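Local coordinates for polysaccharide biosynthesis protein CapD (Bacillus thuringiensis HD-771, PDB 6BWC) that binds NADP and probably acts on UDP-N-acetylglucosamine as a member of the short-chain dehydrogenase/reductase family, in the route to CMP-pseudaminic acid, at residues C[129-134]-C[271-276]; C[165-170]-C[212-217]; C[203-208]-C[227-232]; C[276-281]-C[309-314]. The protein carries 2 engineered substitutions. One frame throughout, in Å; residues are numbered along the deposited sequence.

How the contacts relate
Taken together, the four contacts run from the buried centre of a Rossmann fold to its surface. Contacts 1, 2 and 3 are buried, whereas contact 4 is only partly so. Contacts 2 and 3 share helix 207-220 and neighbouring strands of the main sheet. Both depend on apolar packing, with a single backbone hydrogen bond added in contact 3. Contact 1 also lacks hydrogen bonds between its segments, but Ser129 and Asn130 turn to the bound sugar. Contact 4 continues from it through Met276 and uses aromatic groups, some facing solvent. Arg168, on the strand of contact 2, ties these regions together by bonding to Leu275 of contact 1 and Glu280 of contact 4.

Contact 1 of 4, residues C[129-134]-C[271-276]; sequences SNAAIS and MYEELM. Engineered in segment 129-134: Asn130 (natural residue Asp), Ala131 (natural residue Lys). With UD1 (uridine-diphosphate-N-acetylglucosamine), chain O.
Ile133 and Glu274 make the apolar half of this meeting, in which the loop leaving strand 123-129 of the Rossmann fold packs on residues 271-276 beside the nucleotide-sugar pocket. The CG2 branch of Ile133 lies 3.6 Å from CB of Glu274, and the other branch, CG1, lies 3.7 Å from CA of Met276. The chain of Glu274 is extended beyond CG, placing OE1 beside Ser134 CB, where it makes a salt bridge with Lys270.

Asn130 and Ala131, both engineered, supply the remaining packing. The side chains of Asn130 and Glu273 cross at about a right angle, their flat groups tilted by 36°, with ND2 of Asn130 3.3 Å from Glu273 CB. No hydrogen bond joins the two segments.

Polar interactions go to the ligand instead. Ser129 OG is hydrogen-bonded to O4' of the sugar, at a separation too short to be trusted, while Asn130 ND2 gives a weak bond to O6' at 3.1 Å. Glu273 CG, set beside the backbone N by its first torsion, comes near O6'; the bend at chi2 turns only the carboxylate. Ser129 also closes an ST turn: Ala131 N donates to Ser129 OG over 2.8 Å, at a nearly straight 169°.

Contact 2 of 4, residues C[165-170]-C[212-217]; sequences TSVRFG and MLTIEA. With NAP (NADP nicotinamide-adenine-dinucleotide phosphate), chain N.
Two torsions set up the meeting of Phe169 with Leu213. Phe169 holds CG opposite its carbonyl carbon (chi1 -62°), which swings the ring along the strand toward the helix, and Leu213 holds CG opposite its backbone N (chi1 -177°), which puts CG, and with it the CD2 branch, on the side of the ring. The two side chains pass in antiparallel fashion, with Phe169 CD2 4.0 Å from Leu213 CD2.

The ring is used by its rim. Thr214 OG1 lies in the ring plane, 3.3 Å from Phe169 CZ, and its hydroxyl is bonded to Ala210 O, one turn earlier in the helix. At another part of the rim, also in plane, sits O4D of NADP, 3.6 Å from Phe169 CD1. Closer to the backbone, Phe169 CB touches C5N of the nicotinamide at 3.3 Å. One residue thus links the helix to the cofactor and probably helps shape the wall on which the nicotinamide rests.

Val167 fills the remaining interface with both branches: CG1 packs 3.9 Å from Leu213 CD2, and CG2 meets Ala217 CB at 3.5 Å. No hydrogen bond spans the segments; apart from the Thr214 hydroxyl at the ring edge, the contact is apolar.

The short strand and helix segments run nearly antiparallel, at 166°. Helix 207-220 leads into strand 226-229, the parallel neighbour of 163-169, in a beta-alpha-beta crossover enlarged by an insertion. Thr214 also touches strand 123-129, Ala217 reaches Phe227 of strand 226-229, and Phe169 rests on Ile19 of helix 18-29.

Contact 3 of 4, residues C[203-208]-C[227-232]; sequences FMMTLN and FILKMP
Met231 enters between Phe203 and Met205 and can be followed outward atom by atom. Its CB lies 3.9 Å from the backbone O of Met204 and also near CD2 of the Phe203 ring. The next atom, CG, packs against Met205 CB at 4.0 Å. The chain then bends at both chi2 and chi3, and the second bend, at SD, folds the methyl CE back to 3.6 Å from Phe203 CB. Behind this side chain the backbone takes part as well: Met231 O sits at the edge of the Phe203 ring, near its plane, 3.3 Å from CD2.

Met205 carries the contact onward. With CG between the backbone N and the carbonyl carbon (chi1 71°), the crowded position, its chain, bent at chi3, crosses Leu229 at about a right angle, CE touching Leu229 CD2 at 3.5 Å. The same side chain also packs on Phe169 and Leu213, so it joins this contact to Phe169, which touches the cofactor, and to helix 207-220.

A single hydrogen bond crosses the segments. Met204 N donates to Pro232 O over 3.1 Å at 168°, near the end of strand 201-205 and just before strand 233-235, its antiparallel partner. The Pro232 ring covers Met204 O, with CD 3.3 Å away.

The chemistry is therefore divided: one straight backbone bond helps set the register, while flexible thioether chains, bent to suit, fill the apolar interior between two sheets, and no polar side-chain bond crosses the contact.

Contact 4 of 4, residues C[276-281]-C[309-314]; sequences MTHDES and AKAGFY
Met276 and Tyr314 form the close-packed, more buried side of this contact. The two side chains run together in one direction, and the Met276 chain bends at chi3 to set its methyl over the ring centre: CE is 3.9 Å from the Tyr314 centroid, 12° off the ring normal. This is a CH-pi contact within a Met-aromatic pair, with the sulfur placed obliquely. Ser281 CB adds to it, 4.0 Å from Tyr314 CE2. The phenol is steadied from its own segment, for Tyr314 OH donates to Lys310 O over 3.0 Å, approaching from above the carbonyl plane.

Toward solvent the rings still touch closely but are more exposed. Those of His278 and Phe313 meet obliquely, centroids 4.4 Å apart and planes at 35°, and His278 CD2 stands over one face of Phe313. With CG opposite its backbone N (chi1 -177°), His278 reaches across to Gly312 as well, CD2 lying 3.4 Å from Gly312 CA. Phe313 is largely exposed, and Lys310 contributes mainly backbone.

The turn after Met276 is held by Thr277 and Glu280 through reciprocal side-chain to backbone bonds, Thr277 OG1 making an ST motif. Glu280 also makes a salt bridge with Arg168 of strand 163-169. Tyr314 meets Phe291 of strand 290-293 edge-to-face and touches Glu286 of strand 285-286, while Thr277 packs on Thr136 of the second subunit. The two loops thus cover the edge of the main sheet near the subunit interface.

Contact 1 of 4, residues C[129-134]-C[271-276]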
# COMPACT_ATOMS: atom_id res chain seq x y z
N SER C 129 17.39 16.11 17.84
CA SER C 129 17.62 17.48 18.32
C SER C 129 17.31 17.63 19.81
O SER C 129 16.58 16.82 20.38
CB SER C 129 16.73 18.44 17.55
OG SER C 129 16.72 19.71 18.18
N ASN C 130 17.83 18.69 20.42
CA ASN C 130 17.44 19.03 21.77
C ASN C 130 16.01 19.63 21.80
O ASN C 130 15.45 19.93 22.85
CB ASN C 130 18.56 19.81 22.54
CG ASN C 130 18.89 21.23 22.00
OD1 ASN C 130 20.04 21.69 22.13
ND2 ASN C 130 17.92 21.95 21.45
N ALA C 131 15.42 19.80 20.62
CA ALA C 131 13.99 20.13 20.47
C ALA C 131 13.02 19.06 20.98
O ALA C 131 11.87 19.35 21.28
CB ALA C 131 13.67 20.44 19.01
N ALA C 132 13.48 17.82 21.07
CA ALA C 132 12.67 16.72 21.56
C ALA C 132 12.31 16.82 23.04
O ALA C 132 11.54 15.99 23.52
CB ALA C 132 13.40 15.40 21.32
N ILE C 133 12.88 17.78 23.77
CA ILE C 133 12.69 17.88 25.20
C ILE C 133 11.56 18.86 25.46
O ILE C 133 11.70 20.04 25.18
CB ILE C 133 13.96 18.34 25.92
CG1 ILE C 133 14.99 17.21 25.93
CG2 ILE C 133 13.66 18.67 27.37
CD1 ILE C 133 15.53 16.85 24.57
N SER C 134 10.46 18.35 26.02
CA SER C 134 9.33 19.19 26.36
C SER C 134 9.05 20.15 25.18
O SER C 134 9.14 21.36 25.34
CB SER C 134 9.65 19.95 27.66
OG SER C 134 10.12 19.05 28.66
N MET C 271 11.48 29.38 23.31
CA MET C 271 12.26 30.56 23.73
C MET C 271 13.71 30.24 24.03
O MET C 271 14.60 31.03 23.72
CB MET C 271 11.62 31.24 24.96
CG MET C 271 10.45 32.14 24.63
SD MET C 271 10.91 33.39 23.41
CE MET C 271 9.28 33.78 22.83
N TYR C 272 13.89 29.07 24.62
CA TYR C 272 15.16 28.51 25.04
C TYR C 272 15.08 27.06 24.58
O TYR C 272 14.03 26.63 24.09
CB TYR C 272 15.28 28.55 26.57
CG TYR C 272 14.06 27.99 27.23
CD1 TYR C 272 13.98 26.63 27.55
CD2 TYR C 272 12.94 28.79 27.46
CE1 TYR C 272 12.84 26.10 28.11
CE2 TYR C 272 11.80 28.28 28.02
CZ TYR C 272 11.74 26.93 28.35
OH TYR C 272 10.60 26.41 28.92
N GLU C 273 16.16 26.31 24.73
CA GLU C 273 16.13 24.87 24.44
C GLU C 273 16.62 24.15 25.68
O GLU C 273 16.90 24.80 26.68
CB GLU C 273 16.97 24.55 23.20
CG GLU C 273 16.40 25.09 21.88
CD GLU C 273 15.15 24.37 21.36
OE1 GLU C 273 14.63 23.44 22.04
OE2 GLU C 273 14.68 24.75 20.25
N GLU C 274 16.64 22.82 25.63
CA GLU C 274 17.01 22.00 26.79
C GLU C 274 17.76 20.74 26.31
O GLU C 274 17.43 20.17 25.28
CB GLU C 274 15.75 21.60 27.61
CG GLU C 274 14.82 22.75 28.00
CD GLU C 274 13.60 22.30 28.81
OE1 GLU C 274 12.52 22.07 28.22
OE2 GLU C 274 13.71 22.17 30.04
N LEU C 275 18.77 20.33 27.07
CA LEU C 275 19.61 19.17 26.72
C LEU C 275 18.96 17.86 27.17
O LEU C 275 19.28 16.79 26.62
CB LEU C 275 20.98 19.27 27.40
CG LEU C 275 21.81 20.56 27.26
CD1 LEU C 275 23.00 20.51 28.20
CD2 LEU C 275 22.23 20.79 25.81
N MET C 276 18.12 17.96 28.21
CA MET C 276 17.36 16.83 28.80
C MET C 276 16.27 17.31 29.76
O MET C 276 16.37 18.36 30.37
CB MET C 276 18.28 15.83 29.53
CG MET C 276 19.19 16.43 30.58
SD MET C 276 20.46 15.24 31.08
CE MET C 276 21.85 16.30 31.36
C1' UD1 O . 17.84 24.57 14.60
C2' UD1 O . 17.50 23.34 13.78
C3' UD1 O . 16.55 22.41 14.52
C4' UD1 O . 17.02 22.13 15.95
C5' UD1 O . 17.58 23.38 16.65
C6' UD1 O . 18.35 22.97 17.91
C7' UD1 O . 17.62 24.09 11.44
C8' UD1 O . 16.84 24.71 10.30
N2' UD1 O . 16.91 23.73 12.51
O1' UD1 O . 16.65 25.27 14.95
O3' UD1 O . 16.42 21.19 13.77
O4' UD1 O . 15.97 21.59 16.72
O5' UD1 O . 18.44 24.16 15.80
O6' UD1 O . 18.15 23.89 18.99
O7' UD1 O . 18.85 24.00 11.36
N1 UD1 O . 15.62 33.63 13.69
C2 UD1 O . 15.49 35.01 13.36
N3 UD1 O . 15.14 35.37 12.12
C4 UD1 O . 14.90 34.45 11.16
C5 UD1 O . 15.03 33.11 11.43
C6 UD1 O . 15.41 32.72 12.71
O2 UD1 O . 15.68 35.91 14.21
O4 UD1 O . 14.59 34.78 10.01
C1B UD1 O . 15.98 33.19 15.06
C2B UD1 O . 15.12 32.07 15.64
O2' UD1 O . 13.96 32.57 16.30
C3B UD1 O . 16.06 31.32 16.56
C4B UD1 O . 17.40 31.53 15.88
O4B UD1 O . 17.28 32.65 15.01
O3B UD1 O . 16.16 31.84 17.89
C5B UD1 O . 17.87 30.33 15.08
O5B UD1 O . 17.01 29.98 13.99
PA UD1 O . 17.54 28.77 13.07
O1A UD1 O . 16.78 28.65 11.77
O2A UD1 O . 19.07 28.78 12.97
O3A UD1 O . 17.43 27.44 13.97
PB UD1 O . 16.42 26.88 15.11
O1B UD1 O . 14.99 27.11 14.69
O2B UD1 O . 16.79 27.28 16.54

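Contact 2 of 4, residues C[165-170]-C[212-217]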
# COMPACT_ATOMS: atom_id res chain seq x y z
N THR C 165 21.27 3.76 18.73
CA THR C 165 21.67 4.83 19.63
C THR C 165 21.25 6.17 19.08
O THR C 165 21.25 6.38 17.87
CB THR C 165 23.21 4.90 19.79
OG1 THR C 165 23.78 3.59 19.70
CG2 THR C 165 23.58 5.53 21.10
N SER C 166 20.95 7.10 19.99
CA SER C 166 20.66 8.47 19.62
C SER C 166 21.76 9.42 20.10
O SER C 166 22.34 9.27 21.16
CB SER C 166 19.31 8.87 20.19
OG SER C 166 18.28 8.29 19.41
N VAL C 167 22.03 10.41 19.27
CA VAL C 167 22.90 11.53 19.60
C VAL C 167 21.90 12.68 19.73
O VAL C 167 20.72 12.45 19.47
CB VAL C 167 23.97 11.62 18.49
CG1 VAL C 167 24.11 13.00 17.91
CG2 VAL C 167 25.29 11.10 19.00
N ARG C 168 22.29 13.88 20.17
CA ARG C 168 21.29 14.96 20.36
C ARG C 168 21.93 16.33 20.27
O ARG C 168 22.69 16.74 21.15
CB ARG C 168 20.55 14.77 21.69
CG ARG C 168 19.14 15.35 21.81
CD ARG C 168 18.65 15.28 23.27
NE ARG C 168 17.78 14.14 23.59
CZ ARG C 168 17.30 13.84 24.81
NH1 ARG C 168 17.59 14.57 25.88
NH2 ARG C 168 16.50 12.80 24.99
N PHE C 169 21.62 17.03 19.20
CA PHE C 169 22.33 18.26 18.81
C PHE C 169 21.64 19.52 19.32
O PHE C 169 20.43 19.54 19.60
CB PHE C 169 22.38 18.41 17.26
CG PHE C 169 23.11 17.32 16.50
CD1 PHE C 169 22.75 17.04 15.19
CD2 PHE C 169 24.16 16.60 17.05
CE1 PHE C 169 23.41 16.08 14.44
CE2 PHE C 169 24.83 15.63 16.31
CZ PHE C 169 24.44 15.36 15.00
N GLY C 170 22.42 20.60 19.37
CA GLY C 170 21.87 21.95 19.37
C GLY C 170 22.27 22.65 18.09
O GLY C 170 22.89 22.06 17.23
N MET C 212 31.90 14.90 15.38
CA MET C 212 32.63 14.04 16.32
C MET C 212 31.73 13.39 17.33
O MET C 212 31.95 12.24 17.71
CB MET C 212 33.75 14.81 17.05
CG MET C 212 34.94 15.19 16.18
SD MET C 212 35.48 13.90 15.04
CE MET C 212 35.78 12.54 16.20
N LEU C 213 30.72 14.12 17.77
CA LEU C 213 29.71 13.56 18.67
C LEU C 213 29.11 12.30 18.06
O LEU C 213 29.13 11.24 18.68
CB LEU C 213 28.61 14.61 18.95
CG LEU C 213 27.50 14.21 19.94
CD1 LEU C 213 28.10 13.83 21.30
CD2 LEU C 213 26.40 15.27 20.11
N THR C 214 28.62 12.43 16.83
CA THR C 214 27.98 11.33 16.10
C THR C 214 28.94 10.15 15.84
O THR C 214 28.65 9.00 16.21
CB THR C 214 27.38 11.79 14.75
OG1 THR C 214 26.85 13.13 14.85
CG2 THR C 214 26.25 10.84 14.30
N ILE C 215 30.09 10.45 15.23
CA ILE C 215 31.13 9.44 15.01
C ILE C 215 31.56 8.70 16.32
O ILE C 215 31.65 7.46 16.31
CB ILE C 215 32.31 10.04 14.21
CG1 ILE C 215 31.94 10.13 12.74
CG2 ILE C 215 33.58 9.21 14.35
CD1 ILE C 215 32.82 11.06 11.94
N GLU C 216 31.79 9.44 17.42
CA GLU C 216 32.10 8.81 18.75
C GLU C 216 31.02 7.84 19.21
O GLU C 216 31.31 6.69 19.56
CB GLU C 216 32.30 9.82 19.88
CG GLU C 216 33.72 9.88 20.39
CD GLU C 216 34.04 8.82 21.44
OE1 GLU C 216 33.33 8.79 22.46
OE2 GLU C 216 35.02 8.06 21.28
N ALA C 217 29.78 8.31 19.18
CA ALA C 217 28.64 7.49 19.54
C ALA C 217 28.51 6.27 18.63
O ALA C 217 28.02 5.24 19.06
CB ALA C 217 27.36 8.31 19.53
PA NAP N . 20.30 19.14 6.06
O1A NAP N . 21.48 19.94 5.59
O2A NAP N . 18.96 19.62 5.62
O5B NAP N . 20.48 17.61 5.65
C5B NAP N . 19.33 16.81 5.38
C4B NAP N . 19.75 15.57 4.59
O4B NAP N . 18.70 14.62 4.44
C3B NAP N . 20.11 15.97 3.18
O3B NAP N . 21.12 15.05 2.79
C2B NAP N . 18.81 15.78 2.43
O2B NAP N . 19.10 15.70 1.05
C1B NAP N . 18.28 14.50 3.08
N9A NAP N . 16.81 14.20 3.08
C8A NAP N . 15.74 14.99 3.40
N7A NAP N . 14.55 14.31 3.31
C5A NAP N . 14.85 13.06 2.91
C6A NAP N . 14.12 11.81 2.60
N6A NAP N . 12.78 11.73 2.68
N1A NAP N . 14.82 10.73 2.23
C2A NAP N . 16.16 10.74 2.12
N3A NAP N . 16.90 11.83 2.38
C4A NAP N . 16.32 13.00 2.78
O3 NAP N . 20.27 18.96 7.66
PN NAP N . 21.53 18.96 8.69
O1N NAP N . 22.73 18.23 8.11
O2N NAP N . 21.67 20.33 9.27
O5D NAP N . 20.93 18.12 9.90
C5D NAP N . 21.04 16.72 9.88
C4D NAP N . 20.28 16.12 11.06
O4D NAP N . 20.67 16.84 12.24
C3D NAP N . 18.74 16.13 11.02
O3D NAP N . 18.27 14.83 11.39
C2D NAP N . 18.32 17.15 12.05
O2D NAP N . 17.10 16.80 12.71
C1D NAP N . 19.50 17.13 13.02
N1N NAP N . 19.71 18.38 13.76
C2N NAP N . 20.22 19.43 13.11
C3N NAP N . 20.47 20.66 13.71
C7N NAP N . 21.00 21.83 12.97
O7N NAP N . 21.01 22.92 13.54
N7N NAP N . 21.43 21.73 11.71
C4N NAP N . 20.19 20.81 15.16
C5N NAP N . 19.63 19.60 15.77
C6N NAP N . 19.43 18.43 15.07
P2B NAP N . 17.96 15.89 -0.07
O1X NAP N . 18.83 16.02 -1.30
O2X NAP N . 17.17 14.60 -0.10
O3X NAP N . 17.13 17.14 0.34

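Contact 3 of 4, residues C[203-208]-C[227-232]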
# COMPACT_ATOMS: atom_id res chain seq x y z
N PHE C 203 21.30 26.74 22.76
CA PHE C 203 22.53 25.92 22.77
C PHE C 203 23.05 25.80 21.35
O PHE C 203 22.28 25.42 20.47
CB PHE C 203 22.27 24.52 23.31
CG PHE C 203 22.19 24.43 24.80
CD1 PHE C 203 20.97 24.28 25.45
CD2 PHE C 203 23.34 24.46 25.57
CE1 PHE C 203 20.90 24.18 26.83
CE2 PHE C 203 23.28 24.36 26.95
CZ PHE C 203 22.06 24.22 27.58
N MET C 204 24.32 26.10 21.11
CA MET C 204 24.91 26.04 19.76
C MET C 204 26.26 25.30 19.73
O MET C 204 27.12 25.51 20.61
CB MET C 204 25.05 27.46 19.16
CG MET C 204 23.76 28.29 19.20
SD MET C 204 23.53 29.74 18.12
CE MET C 204 23.89 29.10 16.51
N MET C 205 26.44 24.43 18.72
CA MET C 205 27.65 23.61 18.55
C MET C 205 28.27 23.85 17.17
O MET C 205 27.61 24.36 16.27
CB MET C 205 27.33 22.12 18.79
CG MET C 205 26.49 21.44 17.72
SD MET C 205 25.66 19.90 18.23
CE MET C 205 27.09 18.94 18.75
N THR C 206 29.55 23.53 17.03
CA THR C 206 30.26 23.58 15.73
C THR C 206 29.92 22.34 14.83
O THR C 206 29.35 21.33 15.26
CB THR C 206 31.81 23.71 15.91
OG1 THR C 206 32.38 22.51 16.45
CG2 THR C 206 32.19 24.92 16.81
N LEU C 207 30.26 22.44 13.56
CA LEU C 207 30.04 21.33 12.66
C LEU C 207 30.86 20.14 13.11
O LEU C 207 30.36 19.03 13.06
CB LEU C 207 30.43 21.74 11.25
CG LEU C 207 30.27 20.78 10.09
CD1 LEU C 207 28.90 20.12 10.10
CD2 LEU C 207 30.46 21.54 8.78
N ASN C 208 32.09 20.39 13.58
CA ASN C 208 33.02 19.33 14.06
C ASN C 208 32.63 18.77 15.40
O ASN C 208 32.85 17.60 15.66
CB ASN C 208 34.47 19.84 14.20
CG ASN C 208 35.07 20.31 12.90
OD1 ASN C 208 35.02 21.50 12.59
ND2 ASN C 208 35.60 19.39 12.11
N PHE C 227 23.63 10.28 23.61
CA PHE C 227 24.75 11.20 23.88
C PHE C 227 24.40 12.69 23.64
O PHE C 227 23.87 13.04 22.58
CB PHE C 227 25.94 10.82 22.99
CG PHE C 227 26.49 9.45 23.26
CD1 PHE C 227 25.97 8.34 22.63
CD2 PHE C 227 27.56 9.28 24.11
CE1 PHE C 227 26.50 7.08 22.87
CE2 PHE C 227 28.08 8.02 24.37
CZ PHE C 227 27.55 6.92 23.74
N ILE C 228 24.69 13.56 24.61
CA ILE C 228 24.54 15.02 24.43
C ILE C 228 25.82 15.75 24.86
O ILE C 228 26.42 15.45 25.89
CB ILE C 228 23.37 15.64 25.23
CG1 ILE C 228 22.13 14.77 25.17
CG2 ILE C 228 23.08 17.07 24.74
CD1 ILE C 228 22.00 13.82 26.34
N LEU C 229 26.17 16.76 24.08
CA LEU C 229 27.44 17.43 24.21
C LEU C 229 27.25 18.64 25.09
O LEU C 229 26.20 19.27 25.03
CB LEU C 229 27.90 17.86 22.82
CG LEU C 229 29.38 18.14 22.60
CD1 LEU C 229 30.25 16.89 22.80
CD2 LEU C 229 29.58 18.72 21.20
N LYS C 230 28.24 18.96 25.92
CA LYS C 230 28.16 20.18 26.75
C LYS C 230 28.36 21.30 25.76
O LYS C 230 29.41 21.37 25.12
CB LYS C 230 29.24 20.25 27.84
CG LYS C 230 29.48 18.99 28.65
CD LYS C 230 29.20 19.15 30.14
CE LYS C 230 30.20 18.34 30.95
NZ LYS C 230 29.66 17.78 32.20
N MET C 231 27.36 22.15 25.59
CA MET C 231 27.43 23.19 24.58
C MET C 231 27.23 24.56 25.20
O MET C 231 26.55 24.71 26.20
CB MET C 231 26.39 22.96 23.49
CG MET C 231 26.54 21.64 22.72
SD MET C 231 24.96 20.83 22.39
CE MET C 231 24.26 22.15 21.46
N PRO C 232 27.85 25.56 24.60
CA PRO C 232 27.70 26.92 25.07
C PRO C 232 26.38 27.56 24.63
O PRO C 232 25.92 27.35 23.50
CB PRO C 232 28.87 27.62 24.39
CG PRO C 232 29.03 26.88 23.11
CD PRO C 232 28.81 25.46 23.49

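Contact 4 of 4, residues C[276-281]-C[309-314]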
# COMPACT_ATOMS: atom_id res chain seq x y z
N MET C 276 18.12 17.96 28.21
CA MET C 276 17.36 16.83 28.80
C MET C 276 16.27 17.31 29.76
O MET C 276 16.37 18.36 30.37
CB MET C 276 18.28 15.83 29.53
CG MET C 276 19.19 16.43 30.58
SD MET C 276 20.46 15.24 31.08
CE MET C 276 21.85 16.30 31.36
N THR C 277 15.21 16.52 29.90
CA THR C 277 14.24 16.75 30.94
C THR C 277 14.92 16.64 32.31
O THR C 277 16.00 16.06 32.45
CB THR C 277 13.09 15.73 30.87
OG1 THR C 277 13.63 14.40 30.81
CG2 THR C 277 12.22 15.98 29.63
N HIS C 278 14.28 17.23 33.31
CA HIS C 278 14.74 17.09 34.69
C HIS C 278 14.83 15.61 35.07
O HIS C 278 15.88 15.17 35.57
CB HIS C 278 13.81 17.80 35.65
CG HIS C 278 14.28 17.75 37.06
ND1 HIS C 278 14.02 16.68 37.90
CD2 HIS C 278 15.07 18.59 37.76
CE1 HIS C 278 14.59 16.89 39.06
NE2 HIS C 278 15.24 18.04 39.01
N ASP C 279 13.73 14.87 34.82
CA ASP C 279 13.63 13.38 34.96
C ASP C 279 14.87 12.62 34.42
O ASP C 279 15.42 11.77 35.11
CB ASP C 279 12.34 12.88 34.25
CG ASP C 279 12.11 11.36 34.38
OD1 ASP C 279 11.85 10.76 33.31
OD2 ASP C 279 12.15 10.78 35.50
N GLU C 280 15.31 12.97 33.22
CA GLU C 280 16.49 12.35 32.60
C GLU C 280 17.79 12.70 33.31
O GLU C 280 18.74 11.88 33.32
CB GLU C 280 16.59 12.75 31.13
CG GLU C 280 15.69 11.96 30.19
CD GLU C 280 15.86 12.41 28.76
OE1 GLU C 280 15.88 13.64 28.52
OE2 GLU C 280 15.98 11.53 27.88
N SER C 281 17.85 13.90 33.88
CA SER C 281 19.03 14.35 34.61
C SER C 281 19.28 13.56 35.89
O SER C 281 20.36 13.68 36.46
CB SER C 281 18.97 15.86 34.92
OG SER C 281 18.15 16.14 36.05
N ALA C 309 25.46 12.35 36.98
CA ALA C 309 25.40 13.77 36.69
C ALA C 309 24.63 14.42 37.80
O ALA C 309 23.96 13.73 38.58
CB ALA C 309 24.68 14.00 35.37
N LYS C 310 24.70 15.75 37.87
CA LYS C 310 23.84 16.49 38.81
C LYS C 310 22.40 16.54 38.26
O LYS C 310 22.21 16.54 37.04
CB LYS C 310 24.39 17.91 39.07
CG LYS C 310 23.97 18.48 40.42
CD LYS C 310 24.70 17.82 41.60
CE LYS C 310 23.77 17.58 42.80
NZ LYS C 310 24.49 17.37 44.10
N ALA C 311 21.40 16.55 39.16
CA ALA C 311 19.98 16.77 38.77
C ALA C 311 19.79 18.21 38.31
O ALA C 311 20.74 18.98 38.23
CB ALA C 311 19.03 16.47 39.92
N GLY C 312 18.56 18.58 37.97
CA GLY C 312 18.22 19.98 37.71
C GLY C 312 18.01 20.29 36.25
O GLY C 312 18.26 19.46 35.38
N PHE C 313 17.59 21.52 35.98
CA PHE C 313 17.02 21.88 34.71
C PHE C 313 18.12 22.51 33.85
O PHE C 313 18.49 23.65 34.05
CB PHE C 313 15.83 22.82 34.91
CG PHE C 313 14.76 22.24 35.81
CD1 PHE C 313 13.67 21.56 35.27
CD2 PHE C 313 14.85 22.33 37.21
CE1 PHE C 313 12.69 21.02 36.11
CE2 PHE C 313 13.89 21.77 38.05
CZ PHE C 313 12.81 21.12 37.49
N TYR C 314 18.62 21.71 32.90
CA TYR C 314 19.65 22.12 31.92
C TYR C 314 19.03 22.86 30.73
O TYR C 314 18.83 22.28 29.66
CB TYR C 314 20.44 20.88 31.40
CG TYR C 314 21.32 20.23 32.45
CD1 TYR C 314 22.70 20.44 32.46
CD2 TYR C 314 20.78 19.42 33.44
CE1 TYR C 314 23.51 19.85 33.43
CE2 TYR C 314 21.58 18.83 34.41
CZ TYR C 314 22.94 19.04 34.40
OH TYR C 314 23.72 18.45 35.37